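Local coordinates for glycosyl hydrolase BlGH5_18 (Bifidobacterium longum subsp. infantis, PDB 7LQX), which probably hydrolyses glycosidic bonds in the breakdown of N-glycans, as a family 5 (subfamily 18) glycoside hydrolase of a gut bacterium, at residues C250-L255 with I297-Q302. Sequence-based numbering, arbitrary orientation. Where two conformers were deposited one is given.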
loop_
_atom_site.group_PDB
_atom_site.type_symbol
_atom_site.label_atom_id
_atom_site.label_comp_id
_atom_site.label_asym_id
_atom_site.label_seq_id
_atom_site.Cartn_x
_atom_site.Cartn_y
_atom_site.Cartn_z
ATOM N N CYS A 250 14.544 -14.177 30.816
ATOM C CA CYS A 250 14.233 -14.383 29.408
ATOM C C CYS A 250 13.145 -15.441 29.227
ATOM O O CYS A 250 12.160 -15.212 28.519
ATOM C CB CYS A 250 15.509 -14.760 28.663
ATOM S SG CYS A 250 15.293 -14.825 26.891
ATOM N N THR A 251 13.289 -16.597 29.869
ATOM C CA THR A 251 12.294 -17.650 29.689
ATOM C C THR A 251 11.023 -17.416 30.495
ATOM O O THR A 251 10.012 -18.064 30.208
ATOM C CB THR A 251 12.868 -19.026 30.038
ATOM O OG1 THR A 251 13.396 -18.987 31.367
ATOM C CG2 THR A 251 13.945 -19.438 29.041
ATOM N N ALA A 252 11.039 -16.500 31.458
ATOM C CA ALA A 252 9.861 -16.171 32.245
ATOM C C ALA A 252 9.012 -15.074 31.622
ATOM O O ALA A 252 7.943 -14.779 32.149
ATOM C CB ALA A 252 10.268 -15.729 33.653
ATOM N N HIS A 253 9.433 -14.484 30.506
ATOM C CA HIS A 253 8.760 -13.283 30.026
ATOM C C HIS A 253 7.300 -13.543 29.671
ATOM O O HIS A 253 6.432 -12.700 29.935
ATOM C CB HIS A 253 9.506 -12.674 28.835
ATOM C CG HIS A 253 8.949 -11.355 28.400
ATOM N ND1 HIS A 253 7.972 -11.242 27.433
ATOM C CD2 HIS A 253 9.196 -10.097 28.834
ATOM C CE1 HIS A 253 7.649 -9.970 27.286
ATOM N NE2 HIS A 253 8.377 -9.254 28.122
ATOM N N ALA A 254 7.006 -14.681 29.035
ATOM C CA ALA A 254 5.628 -14.943 28.626
ATOM C C ALA A 254 4.732 -15.145 29.842
ATOM O O ALA A 254 3.618 -14.613 29.896
ATOM C CB ALA A 254 5.559 -16.156 27.696
ATOM N N LEU A 255 5.208 -15.913 30.828
ATOM C CA LEU A 255 4.479 -16.053 32.081
ATOM C C LEU A 255 4.239 -14.699 32.728
ATOM O O LEU A 255 3.144 -14.423 33.240
ATOM C CB LEU A 255 5.279 -16.943 33.034
ATOM C CG LEU A 255 4.731 -17.048 34.459
ATOM C CD1 LEU A 255 3.315 -17.597 34.474
ATOM C CD2 LEU A 255 5.643 -17.909 35.327
ATOM N N ILE A 297 7.432 -22.321 27.691
ATOM C CA ILE A 297 6.105 -22.911 27.813
ATOM C C ILE A 297 5.902 -23.517 29.192
ATOM O O ILE A 297 4.844 -23.340 29.805
ATOM C CB ILE A 297 5.854 -23.918 26.677
ATOM C CG1 ILE A 297 5.773 -23.161 25.350
ATOM C CG2 ILE A 297 4.575 -24.704 26.938
ATOM C CD1 ILE A 297 5.845 -24.054 24.133
ATOM N N ALA A 298 6.903 -24.222 29.714
ATOM C CA ALA A 298 6.764 -24.780 31.055
ATOM C C ALA A 298 6.514 -23.685 32.082
ATOM O O ALA A 298 5.747 -23.877 33.034
ATOM C CB ALA A 298 8.011 -25.577 31.420
ATOM N N LYS A 299 7.153 -22.528 31.917
ATOM C CA LYS A 299 6.885 -21.415 32.821
ATOM C C LYS A 299 5.502 -20.825 32.568
ATOM O O LYS A 299 4.737 -20.596 33.510
ATOM C CB LYS A 299 7.979 -20.351 32.708
ATOM C CG LYS A 299 9.302 -20.773 33.367
ATOM C CD LYS A 299 10.327 -19.647 33.405
ATOM C CE LYS A 299 11.616 -20.066 34.055
ATOM N NZ LYS A 299 12.446 -18.871 34.415
ATOM N N ALA A 300 5.156 -20.569 31.306
ATOM C CA ALA A 300 3.854 -19.979 31.013
ATOM C C ALA A 300 2.715 -20.827 31.573
ATOM O O ALA A 300 1.704 -20.287 32.041
ATOM C CB ALA A 300 3.689 -19.773 29.506
ATOM N N ALA A 301 2.855 -22.150 31.536
ATOM C CA ALA A 301 1.819 -23.042 32.038
ATOM C C ALA A 301 1.625 -22.919 33.541
ATOM O O ALA A 301 0.672 -23.501 34.075
ATOM C CB ALA A 301 2.144 -24.487 31.657
ATOM N N GLN A 302 2.493 -22.186 34.239
ATOM C CA GLN A 302 2.259 -21.918 35.652
ATOM C C GLN A 302 1.122 -20.934 35.862
ATOM O O GLN A 302 0.644 -20.789 36.992
ATOM C CB GLN A 302 3.533 -21.397 36.307
ATOM C CG GLN A 302 4.624 -22.445 36.359
ATOM C CD GLN A 302 5.968 -21.884 36.751
ATOM O OE1 GLN A 302 6.071 -20.763 37.246
ATOM N NE2 GLN A 302 7.018 -22.666 36.530
#
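Leu255 and Lys299 carry most of the contact between two outer helices of the (beta/alpha)8 barrel of this GH5 enzyme: helix 248-264, which follows strand 229-233, and helix 289-300, which follows strand 272-277. The apolar part centres on Leu255. With CG anti to the backbone N (chi1 173°), its isobutyl group reaches across to residues 299-300, where CB lies 3.9 Å from Ala300 CA. Both methyls rest against the carbonyl oxygen of Lys299, CD2 at 3.4 Å and CD1 at 3.5 Å from that O. That oxygen is already engaged by Gln302 N at 2.8 Å, so the leucine covers a carbonyl that has its hydrogen bond. In one of the two conformers modelled for Gln302, its side chain crosses Leu255 at about a right angle and sets OE1 3.5 Å from Leu255 CD2. Cut back to an alanine, position 255 would probably leave a gap over the Lys299 carbonyl and cost Trp393 of helix 388-399 a packing partner. Next to Leu255 in the chain, Ala254 adds a looser apolar touch, its CB 4.5 Å from Ala300 CB.

The polar part belongs to Lys299. The ammonium at its end is shared: NZ is hydrogen-bonded to His397 NE2 and to Gly248 O, while its bond to Thr251 OG1, at 3.2 Å, is weak. Helix 388-399, which supplies His397, thus closes over this side of the pair. The lysine chain reaches that point by running extended beyond CG over the backbone of 251-252, putting CD 3.7 Å from Ala252 CA.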